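Local coordinates for ectoine dioxygenase (Sphingopyxis alaskensis RB2256, PDB 4Q5O), which hydroxylates the osmolyte ectoine to 5-hydroxyectoine with iron(II), dioxygen and 2-oxoglutarate, making a solute that protects the cell under extreme osmotic stress, at residues Y13-R18 with D154-H159; Y132-R137 with F291-G296; M187-S192 with N250-S255. One frame throughout, in Å; residues are numbered along the deposited sequence.

Contact 1 of 3, residues Y13-R18 with D154-H159; sequences YPSRQR and DFETWH. With FE (Fe (III) ion), chain C; 6CS ((4S,5S)-5-hydroxy-2-methyl-1,4,5,6-tetrahydropyrimidine-4-carboxylic acid), chain E.
Tyr13 presents one face of its ring to the edge of Phe155, an offset edge-to-face pair with ring centroids 5.3 Å apart and planes at 87°. It illustrates how a terminal stretch can be laid over a catalytic domain: the irregular segment 13-18 runs past the helix 154-162 of a cupin-type, double-stranded beta-helix dioxygenase. That helix begins at Asp154, the carboxylate of the family's HxD...H iron triad, which His152 and His253 complete. The same tyrosine also touches His159, its CB lying over one face of the imidazole, 3.9 Å from the ring centroid. Both nitrogens of that imidazole are engaged beyond the two segments, ND1 with Met164 O and NE2 with Asp11, while the hydroxyl of Tyr13 reaches Asp28 and Leu27.

Further along, the contact turns polar. Arg16 grips Glu156 side-on, giving one nitrogen to each carboxylate oxygen: NE meets OE2 at 3.0 Å and NH2 meets OE1 at 2.7 Å, both bonds nearly straight. The two flat groups are 26° apart, close to coplanar. Glu156 can answer because its chain is bent at chi2 (-86°), which swings the carboxylate over to the loop. Ser15 OG comes to Glu156 OE2 from the anti side, 2.6 Å away, so that this oxygen accepts from two donors; the hydroxyl is also bonded to Cys199 N. Arg16 NH1 forms a second salt bridge with Glu161, so two carboxylates of one helix hold its charge. On the far side of the helix, Trp158, important for stabilising ectoine, brings NE1 to 3.9 Å from NAG of the bound 5-hydroxyectoine.

Contact 2 of 3, residues Y132-R137 with F291-G296; sequences YIHQSR and FLARRG. With 6CS ((4S,5S)-5-hydroxy-2-methyl-1,4,5,6-tetrahydropyrimidine-4-carboxylic acid), chain E.
His134 and Ala293 form the close-packed part of this contact. The alanine CA lies over one face of the imidazole, 4.2 Å from the ring centroid in a CH-pi contact, and its CB meets His134 CE1 at 3.5 Å. Just beyond, the backbones join: Arg294 N donates to His134 O at 3.0 Å, and Ala293 CA adds a weaker CA-H...O contact to the same oxygen. With CG of His134 anti to the backbone nitrogen (chi1 157°), the ring reaches over to the 291-296 loop. This happens exactly where the chain of 131-141 turns a corner, so a loop far along the sequence covers the kink.

Toward the solvent the fit is looser. Of its side chain, Arg294 lays only CB and CG against the other segment, with CG 4.0 Å from CE2 at the edge of the Tyr132 ring. Its bent chain then leads the guanidinium away to a salt bridge with Glu102, and the tyrosine hydroxyl is held by Asn272. In the other direction lies the product pocket, where Gln135 is a residue that binds ectoine and Arg137 NH2 stands 3.5 Å from NAG of 5-hydroxyectoine.

Within the jelly roll, 131-141 runs between strands 264-273 and 97-101, Arg294 and Ile133 rest on helix 103-106, and His134 meets Trp158 of helix 154-162.

Contact 3 of 3, residues M187-S192 with N250-S255; sequences MVIPGS and NLMHGS. With FE (Fe (III) ion), chain C.
Leu251 crosses Val188 at a slant, its CD2 3.6 Å from Val188 CB, while its other methyl, CD1, turns to the bend at Ile189-Ser192. Ile189 and Met252 instead lie side by side and point the same way, CD1 of the isoleucine 4.1 Å from CG of the methionine. These pairs flank a short antiparallel ladder in which Met187 and Gly254 form a hydrogen-bonded pair and Val188 and His253 a non-hydrogen-bonded one; Ile189 N extends it to Met252 O at 3.1 Å. Beyond the strand, Ile189 to Ser192 makes a type II turn with Gly191 at its third position. Ser192 OG, set between the backbone nitrogen and the carbonyl carbon (chi1 63°), gives its proton to Ile189 O and accepts from Met252 N at 3.0 Å. Replacing Ser192 by an alanine would probably leave the Met252 N-H without its acceptor and Ile189 O with the bond from Ser192 N but not the one from the hydroxyl.

His253 points its ring away from segment 187-192, with NE2 bound to the iron at 2.4 Å. On the other side of the imidazole, ND1 donates to Leu251 O at 3.1 Å. Held at both nitrogens, the ring probably has little freedom to rotate, consistent with Leu251 O acting as a second-shell group that positions this iron ligand.

How the contacts relate
Contacts 1, 2 and 3 surround one active site from separate parts of the fold. Their centres lie about 18 Å (1 and 2), 16 Å (1 and 3) and 21 Å (2 and 3) apart. Contact 2 joins the seven-stranded sheet to a late loop, and contact 3 lies on the three-stranded sheet, on opposite sides of the chain's centre, with their nearest atoms about 8 Å apart; contact 1 touches both through helix 154-162. Along the chain, contacts 1 and 2 interleave, contact 3 follows contact 1, and contact 3 is nested within the loop closed by contact 2. Contacts 1 and 3 share the iron, contacts 1 and 2 the product, so metal and substrate sites are assembled from distant sequence.

Contact 1 of 3, residues Y13-R18 with D154-H159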
loop_
_atom_site.group_PDB
_atom_site.type_symbol
_atom_site.label_atom_id
_atom_site.label_comp_id
_atom_site.label_asym_id
_atom_site.label_seq_id
_atom_site.Cartn_x
_atom_site.Cartn_y
_atom_site.Cartn_z
ATOM N N TYR A 13 -23.605 17.075 15.910
ATOM C CA TYR A 13 -22.256 16.613 15.603
ATOM C C TYR A 13 -21.289 17.776 15.383
ATOM O O TYR A 13 -20.786 17.963 14.279
ATOM C CB TYR A 13 -22.284 15.689 14.377
ATOM C CG TYR A 13 -23.075 14.409 14.597
ATOM C CD1 TYR A 13 -22.607 13.417 15.463
ATOM C CD2 TYR A 13 -24.286 14.185 13.941
ATOM C CE1 TYR A 13 -23.318 12.247 15.677
ATOM C CE2 TYR A 13 -25.005 13.011 14.152
ATOM C CZ TYR A 13 -24.511 12.046 15.020
ATOM O OH TYR A 13 -25.208 10.877 15.237
ATOM N N PRO A 14 -21.011 18.552 16.443
ATOM C CA PRO A 14 -20.099 19.700 16.343
ATOM C C PRO A 14 -18.647 19.289 16.089
ATOM O O PRO A 14 -18.110 18.426 16.783
ATOM C CB PRO A 14 -20.217 20.364 17.720
ATOM C CG PRO A 14 -20.604 19.260 18.634
ATOM C CD PRO A 14 -21.497 18.353 17.823
ATOM N N SER A 15 -18.019 19.910 15.099
ATOM C CA SER A 15 -16.646 19.595 14.782
ATOM C C SER A 15 -15.923 20.877 14.371
ATOM O O SER A 15 -16.573 21.877 14.067
ATOM C CB SER A 15 -16.589 18.554 13.667
ATOM O OG SER A 15 -15.258 18.134 13.442
ATOM N N ARG A 16 -14.588 20.841 14.383
ATOM C CA ARG A 16 -13.780 21.993 14.015
ATOM C C ARG A 16 -14.159 23.230 14.834
ATOM O O ARG A 16 -14.288 24.326 14.301
ATOM C CB ARG A 16 -13.928 22.287 12.524
ATOM C CG ARG A 16 -13.586 21.116 11.638
ATOM C CD ARG A 16 -13.841 21.405 10.167
ATOM N NE ARG A 16 -14.022 20.157 9.428
ATOM C CZ ARG A 16 -13.932 20.029 8.108
ATOM N NH1 ARG A 16 -13.650 21.073 7.342
ATOM N NH2 ARG A 16 -14.113 18.839 7.551
ATOM N N GLN A 17 -14.354 23.044 16.134
ATOM C CA GLN A 17 -14.714 24.144 17.027
ATOM C C GLN A 17 -13.992 24.027 18.369
ATOM O O GLN A 17 -14.557 24.357 19.405
ATOM C CB GLN A 17 -16.228 24.180 17.257
ATOM C CG GLN A 17 -17.056 24.425 16.012
ATOM C CD GLN A 17 -18.542 24.270 16.275
ATOM O OE1 GLN A 17 -18.953 23.700 17.292
ATOM N NE2 GLN A 17 -19.360 24.776 15.356
ATOM N N ARG A 18 -12.756 23.535 18.341
ATOM C CA ARG A 18 -11.915 23.427 19.537
ATOM C C ARG A 18 -10.515 22.992 19.117
ATOM O O ARG A 18 -10.340 22.418 18.041
ATOM C CB ARG A 18 -12.509 22.444 20.560
ATOM C CG ARG A 18 -11.868 22.506 21.956
ATOM C CD ARG A 18 -12.597 21.617 22.968
ATOM N NE ARG A 18 -11.922 21.588 24.265
ATOM C CZ ARG A 18 -12.431 21.047 25.368
ATOM N NH1 ARG A 18 -13.633 20.481 25.352
ATOM N NH2 ARG A 18 -11.736 21.080 26.497
ATOM N N ASP A 154 -16.110 10.602 5.641
ATOM C CA ASP A 154 -16.925 11.371 4.689
ATOM C C ASP A 154 -17.917 12.273 5.403
ATOM O O ASP A 154 -17.970 13.470 5.141
ATOM C CB ASP A 154 -17.722 10.457 3.758
ATOM C CG ASP A 154 -16.846 9.662 2.811
ATOM O OD1 ASP A 154 -15.608 9.843 2.844
ATOM O OD2 ASP A 154 -17.384 8.856 2.023
ATOM N N PHE A 155 -18.688 11.692 6.316
ATOM C CA PHE A 155 -19.704 12.447 7.054
ATOM C C PHE A 155 -19.171 13.665 7.785
ATOM O O PHE A 155 -19.929 14.570 8.100
ATOM C CB PHE A 155 -20.441 11.563 8.068
ATOM C CG PHE A 155 -21.436 12.314 8.916
ATOM C CD1 PHE A 155 -22.658 12.689 8.399
ATOM C CD2 PHE A 155 -21.148 12.643 10.222
ATOM C CE1 PHE A 155 -23.587 13.373 9.180
ATOM C CE2 PHE A 155 -22.049 13.327 10.985
ATOM C CZ PHE A 155 -23.279 13.692 10.464
ATOM N N GLU A 156 -17.886 13.694 8.097
ATOM C CA GLU A 156 -17.417 14.814 8.889
ATOM C C GLU A 156 -17.347 16.062 8.010
ATOM O O GLU A 156 -17.702 17.147 8.439
ATOM C CB GLU A 156 -16.102 14.506 9.592
ATOM C CG GLU A 156 -15.758 15.476 10.709
ATOM C CD GLU A 156 -15.025 16.705 10.198
ATOM O OE1 GLU A 156 -14.399 16.625 9.110
ATOM O OE2 GLU A 156 -15.072 17.753 10.885
ATOM N N THR A 157 -16.935 15.884 6.764
ATOM C CA THR A 157 -16.860 16.979 5.814
ATOM C C THR A 157 -18.249 17.311 5.270
ATOM O O THR A 157 -18.578 18.466 5.024
ATOM C CB THR A 157 -15.882 16.634 4.681
ATOM O OG1 THR A 157 -14.668 16.160 5.266
ATOM C CG2 THR A 157 -15.576 17.841 3.838
ATOM N N TRP A 158 -19.074 16.293 5.108
ATOM C CA TRP A 158 -20.426 16.489 4.603
ATOM C C TRP A 158 -21.295 17.226 5.629
ATOM O O TRP A 158 -22.214 17.966 5.270
ATOM C CB TRP A 158 -21.037 15.139 4.235
ATOM C CG TRP A 158 -20.359 14.443 3.062
ATOM C CD1 TRP A 158 -19.548 15.011 2.113
ATOM C CD2 TRP A 158 -20.453 13.051 2.723
ATOM N NE1 TRP A 158 -19.136 14.058 1.207
ATOM C CE2 TRP A 158 -19.679 12.849 1.560
ATOM C CE3 TRP A 158 -21.126 11.957 3.284
ATOM C CZ2 TRP A 158 -19.562 11.597 0.948
ATOM C CZ3 TRP A 158 -21.006 10.717 2.676
ATOM C CH2 TRP A 158 -20.227 10.547 1.523
ATOM N N HIS A 159 -20.994 17.025 6.909
ATOM C CA HIS A 159 -21.681 17.736 7.991
ATOM C C HIS A 159 -21.215 19.196 8.097
ATOM O O HIS A 159 -22.004 20.118 7.922
ATOM C CB HIS A 159 -21.486 17.006 9.331
ATOM C CG HIS A 159 -22.279 17.588 10.463
ATOM N ND1 HIS A 159 -23.656 17.531 10.519
ATOM C CD2 HIS A 159 -21.884 18.251 11.576
ATOM C CE1 HIS A 159 -24.073 18.136 11.619
ATOM N NE2 HIS A 159 -23.018 18.580 12.278
HETATM FE FE FE C . -13.953 9.404 1.238
HETATM O O 6CS E . -12.099 14.332 0.466
HETATM C C 6CS E . -12.716 13.824 1.456
HETATM O OXT 6CS E . -12.134 13.836 2.579
HETATM C CA 6CS E . -14.125 13.298 1.302
HETATM N N 6CS E . -14.642 14.208 0.334
HETATM C CAI 6CS E . -15.510 13.944 -0.619
HETATM C CAA 6CS E . -15.846 15.092 -1.532
HETATM N NAG 6CS E . -16.095 12.653 -0.794
HETATM C CG2 6CS E . -15.681 11.677 0.136
HETATM C CB 6CS E . -14.370 11.822 0.910
HETATM O OG1 6CS E . -14.591 11.079 2.139
#

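Contact 2 of 3, residues Y132-R137 with F291-G296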
loop_
_atom_site.group_PDB
_atom_site.type_symbol
_atom_site.label_atom_id
_atom_site.label_comp_id
_atom_site.label_asym_id
_atom_site.label_seq_id
_atom_site.Cartn_x
_atom_site.Cartn_y
_atom_site.Cartn_z
ATOM N N TYR A 132 -31.276 9.273 -2.807
ATOM C CA TYR A 132 -30.875 10.020 -3.989
ATOM C C TYR A 132 -29.358 10.191 -3.949
ATOM O O TYR A 132 -28.726 9.980 -2.920
ATOM C CB TYR A 132 -31.564 11.395 -4.029
ATOM C CG TYR A 132 -31.029 12.378 -3.015
ATOM C CD1 TYR A 132 -31.375 12.283 -1.666
ATOM C CD2 TYR A 132 -30.170 13.401 -3.400
ATOM C CE1 TYR A 132 -30.876 13.188 -0.724
ATOM C CE2 TYR A 132 -29.676 14.301 -2.475
ATOM C CZ TYR A 132 -30.027 14.192 -1.141
ATOM O OH TYR A 132 -29.515 15.088 -0.231
ATOM N N ILE A 133 -28.770 10.584 -5.064
ATOM C CA ILE A 133 -27.336 10.773 -5.099
ATOM C C ILE A 133 -26.935 12.133 -4.532
ATOM O O ILE A 133 -27.303 13.181 -5.072
ATOM C CB ILE A 133 -26.781 10.624 -6.525
ATOM C CG1 ILE A 133 -27.357 9.371 -7.213
ATOM C CG2 ILE A 133 -25.252 10.652 -6.513
ATOM C CD1 ILE A 133 -27.252 8.077 -6.410
ATOM N N HIS A 134 -26.180 12.095 -3.438
ATOM C CA HIS A 134 -25.599 13.276 -2.806
ATOM C C HIS A 134 -24.374 13.731 -3.592
ATOM O O HIS A 134 -24.075 14.927 -3.673
ATOM C CB HIS A 134 -25.200 12.945 -1.358
ATOM C CG HIS A 134 -24.150 13.844 -0.792
ATOM N ND1 HIS A 134 -24.452 14.953 -0.032
ATOM C CD2 HIS A 134 -22.797 13.792 -0.856
ATOM C CE1 HIS A 134 -23.333 15.549 0.344
ATOM N NE2 HIS A 134 -22.313 14.865 -0.144
ATOM N N GLN A 135 -23.672 12.751 -4.160
ATOM C CA GLN A 135 -22.402 12.940 -4.875
ATOM C C GLN A 135 -22.114 11.644 -5.600
ATOM O O GLN A 135 -22.320 10.566 -5.053
ATOM C CB GLN A 135 -21.240 13.258 -3.929
ATOM C CG GLN A 135 -19.845 13.022 -4.545
ATOM C CD GLN A 135 -18.671 13.342 -3.609
ATOM O OE1 GLN A 135 -18.750 14.239 -2.765
ATOM N NE2 GLN A 135 -17.573 12.607 -3.765
ATOM N N SER A 136 -21.660 11.735 -6.838
ATOM C CA SER A 136 -21.147 10.567 -7.504
ATOM C C SER A 136 -19.792 10.945 -8.083
ATOM O O SER A 136 -19.463 12.117 -8.168
ATOM C CB SER A 136 -22.116 10.095 -8.576
ATOM O OG SER A 136 -22.211 11.058 -9.595
ATOM N N ARG A 137 -18.992 9.958 -8.455
ATOM C CA ARG A 137 -17.678 10.238 -9.020
ATOM C C ARG A 137 -17.275 9.066 -9.903
ATOM O O ARG A 137 -17.745 7.946 -9.690
ATOM C CB ARG A 137 -16.655 10.424 -7.894
ATOM C CG ARG A 137 -15.553 11.427 -8.226
ATOM C CD ARG A 137 -14.388 11.412 -7.233
ATOM N NE ARG A 137 -14.770 11.842 -5.888
ATOM C CZ ARG A 137 -13.936 12.432 -5.031
ATOM N NH1 ARG A 137 -12.673 12.672 -5.390
ATOM N NH2 ARG A 137 -14.369 12.796 -3.823
ATOM N N PHE A 291 -21.288 20.309 -7.652
ATOM C CA PHE A 291 -20.982 18.957 -8.083
ATOM C C PHE A 291 -20.403 18.082 -6.965
ATOM O O PHE A 291 -20.222 16.875 -7.152
ATOM C CB PHE A 291 -20.083 18.973 -9.326
ATOM C CG PHE A 291 -18.820 19.747 -9.152
ATOM C CD1 PHE A 291 -18.788 21.111 -9.370
ATOM C CD2 PHE A 291 -17.658 19.109 -8.786
ATOM C CE1 PHE A 291 -17.619 21.825 -9.214
ATOM C CE2 PHE A 291 -16.494 19.817 -8.629
ATOM C CZ PHE A 291 -16.476 21.178 -8.845
ATOM N N LEU A 292 -20.145 18.689 -5.807
ATOM C CA LEU A 292 -19.664 17.956 -4.634
ATOM C C LEU A 292 -20.785 17.546 -3.658
ATOM O O LEU A 292 -20.624 16.608 -2.872
ATOM C CB LEU A 292 -18.617 18.773 -3.885
ATOM C CG LEU A 292 -17.387 19.197 -4.685
ATOM C CD1 LEU A 292 -16.366 19.897 -3.791
ATOM C CD2 LEU A 292 -16.765 18.006 -5.369
ATOM N N ALA A 293 -21.912 18.252 -3.704
ATOM C CA ALA A 293 -23.034 17.953 -2.831
ATOM C C ALA A 293 -24.321 18.521 -3.410
ATOM O O ALA A 293 -24.435 19.731 -3.615
ATOM C CB ALA A 293 -22.785 18.512 -1.450
ATOM N N ARG A 294 -25.275 17.636 -3.688
ATOM C CA ARG A 294 -26.581 18.007 -4.217
ATOM C C ARG A 294 -27.463 18.679 -3.156
ATOM O O ARG A 294 -27.966 18.029 -2.243
ATOM C CB ARG A 294 -27.282 16.774 -4.809
ATOM C CG ARG A 294 -28.725 16.989 -5.327
ATOM C CD ARG A 294 -28.779 17.715 -6.692
ATOM N NE ARG A 294 -28.991 16.853 -7.871
ATOM C CZ ARG A 294 -28.054 16.561 -8.782
ATOM N NH1 ARG A 294 -26.823 17.042 -8.646
ATOM N NH2 ARG A 294 -28.341 15.782 -9.825
ATOM N N ARG A 295 -27.603 19.997 -3.271
ATOM C CA ARG A 295 -28.650 20.763 -2.592
ATOM C C ARG A 295 -29.835 20.821 -3.577
ATOM O O ARG A 295 -29.644 20.621 -4.778
ATOM C CB ARG A 295 -28.128 22.165 -2.243
ATOM C CG ARG A 295 -26.596 22.283 -2.253
ATOM C CD ARG A 295 -26.125 23.606 -1.665
ATOM N NE ARG A 295 -26.573 23.738 -0.281
ATOM C CZ ARG A 295 -25.834 23.447 0.788
ATOM N NH1 ARG A 295 -24.580 23.023 0.654
ATOM N NH2 ARG A 295 -26.352 23.594 1.998
ATOM N N GLY A 296 -31.055 21.056 -3.109
ATOM C CA GLY A 296 -31.355 21.290 -1.718
ATOM C C GLY A 296 -32.588 20.498 -1.353
ATOM O O GLY A 296 -32.637 19.891 -0.285
HETATM O O 6CS E . -12.099 14.332 0.466
HETATM C C 6CS E . -12.716 13.824 1.456
HETATM O OXT 6CS E . -12.134 13.836 2.579
HETATM C CA 6CS E . -14.125 13.298 1.302
HETATM N N 6CS E . -14.642 14.208 0.334
HETATM C CAI 6CS E . -15.510 13.944 -0.619
HETATM C CAA 6CS E . -15.846 15.092 -1.532
HETATM N NAG 6CS E . -16.095 12.653 -0.794
HETATM C CG2 6CS E . -15.681 11.677 0.136
HETATM C CB 6CS E . -14.370 11.822 0.910
HETATM O OG1 6CS E . -14.591 11.079 2.139
#

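Contact 3 of 3, residues M187-S192 with N250-S255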
loop_
_atom_site.group_PDB
_atom_site.type_symbol
_atom_site.label_atom_id
_atom_site.label_comp_id
_atom_site.label_asym_id
_atom_site.label_seq_id
_atom_site.Cartn_x
_atom_site.Cartn_y
_atom_site.Cartn_z
ATOM N N MET A 187 -8.834 1.253 2.405
ATOM C CA MET A 187 -8.683 0.656 3.735
ATOM C C MET A 187 -9.726 1.214 4.680
ATOM O O MET A 187 -10.013 2.409 4.652
ATOM C CB MET A 187 -7.303 0.966 4.334
ATOM C CG MET A 187 -6.166 0.189 3.748
ATOM S SD MET A 187 -4.581 0.605 4.526
ATOM C CE MET A 187 -4.459 2.355 4.115
ATOM N N VAL A 188 -10.287 0.359 5.533
ATOM C CA VAL A 188 -11.277 0.833 6.478
ATOM C C VAL A 188 -10.887 0.358 7.868
ATOM O O VAL A 188 -10.135 -0.604 7.998
ATOM C CB VAL A 188 -12.723 0.400 6.088
ATOM C CG1 VAL A 188 -12.980 0.720 4.626
ATOM C CG2 VAL A 188 -12.937 -1.082 6.337
ATOM N N ILE A 189 -11.362 1.074 8.887
ATOM C CA ILE A 189 -11.223 0.684 10.281
ATOM C C ILE A 189 -12.607 0.268 10.776
ATOM O O ILE A 189 -13.418 1.115 11.164
ATOM C CB ILE A 189 -10.687 1.861 11.139
ATOM C CG1 ILE A 189 -9.345 2.353 10.591
ATOM C CG2 ILE A 189 -10.559 1.463 12.603
ATOM C CD1 ILE A 189 -8.798 3.554 11.320
ATOM N N PRO A 190 -12.883 -1.042 10.768
ATOM C CA PRO A 190 -14.251 -1.528 11.026
ATOM C C PRO A 190 -14.715 -1.226 12.445
ATOM O O PRO A 190 -13.969 -1.442 13.395
ATOM C CB PRO A 190 -14.165 -3.042 10.764
ATOM C CG PRO A 190 -12.724 -3.388 10.807
ATOM C CD PRO A 190 -11.918 -2.134 10.538
ATOM N N GLY A 191 -15.923 -0.695 12.586
ATOM C CA GLY A 191 -16.434 -0.343 13.895
ATOM C C GLY A 191 -16.262 1.113 14.251
ATOM O O GLY A 191 -16.845 1.585 15.224
ATOM N N SER A 192 -15.453 1.831 13.473
ATOM C CA SER A 192 -15.163 3.242 13.753
ATOM C C SER A 192 -16.311 4.151 13.337
ATOM O O SER A 192 -16.259 5.355 13.586
ATOM C CB SER A 192 -13.893 3.694 13.038
ATOM O OG SER A 192 -14.042 3.610 11.626
ATOM N N ASN A 250 -20.006 7.647 8.034
ATOM C CA ASN A 250 -19.044 7.962 9.070
ATOM C C ASN A 250 -17.944 6.893 9.287
ATOM O O ASN A 250 -17.252 6.926 10.297
ATOM C CB ASN A 250 -19.747 8.308 10.393
ATOM C CG ASN A 250 -18.764 8.811 11.467
ATOM O OD1 ASN A 250 -17.924 9.671 11.182
ATOM N ND2 ASN A 250 -18.825 8.227 12.676
ATOM N N LEU A 251 -17.764 5.946 8.363
ATOM C CA LEU A 251 -16.692 4.948 8.559
ATOM C C LEU A 251 -15.309 5.519 8.246
ATOM O O LEU A 251 -15.088 6.051 7.153
ATOM C CB LEU A 251 -16.939 3.674 7.740
ATOM C CG LEU A 251 -15.892 2.555 7.813
ATOM C CD1 LEU A 251 -15.925 1.817 9.148
ATOM C CD2 LEU A 251 -16.114 1.587 6.664
ATOM N N MET A 252 -14.382 5.425 9.199
ATOM C CA MET A 252 -13.031 5.950 8.969
ATOM C C MET A 252 -12.313 5.160 7.859
ATOM O O MET A 252 -12.183 3.937 7.934
ATOM C CB MET A 252 -12.220 5.959 10.273
ATOM C CG MET A 252 -10.953 6.811 10.245
ATOM S SD MET A 252 -11.126 8.611 10.111
ATOM C CE MET A 252 -11.693 9.033 11.752
ATOM N N HIS A 253 -11.895 5.853 6.805
ATOM C CA HIS A 253 -11.193 5.203 5.694
ATOM C C HIS A 253 -10.026 6.016 5.096
ATOM O O HIS A 253 -9.735 7.124 5.537
ATOM C CB HIS A 253 -12.166 4.756 4.595
ATOM C CG HIS A 253 -12.847 5.883 3.876
ATOM N ND1 HIS A 253 -14.054 6.404 4.291
ATOM C CD2 HIS A 253 -12.501 6.577 2.765
ATOM C CE1 HIS A 253 -14.420 7.371 3.468
ATOM N NE2 HIS A 253 -13.492 7.502 2.539
ATOM N N GLY A 254 -9.367 5.441 4.097
ATOM C CA GLY A 254 -8.163 6.001 3.508
ATOM C C GLY A 254 -7.484 4.968 2.619
ATOM O O GLY A 254 -7.931 3.829 2.548
ATOM N N SER A 255 -6.419 5.341 1.923
ATOM C CA SER A 255 -5.688 4.362 1.125
ATOM C C SER A 255 -4.203 4.708 1.028
ATOM O O SER A 255 -3.805 5.862 1.152
ATOM C CB SER A 255 -6.286 4.267 -0.262
ATOM O OG SER A 255 -6.180 5.511 -0.921
HETATM FE FE FE C . -13.953 9.404 1.238
HETATM O O HOH W 1 -15.245 7.533 12.342
#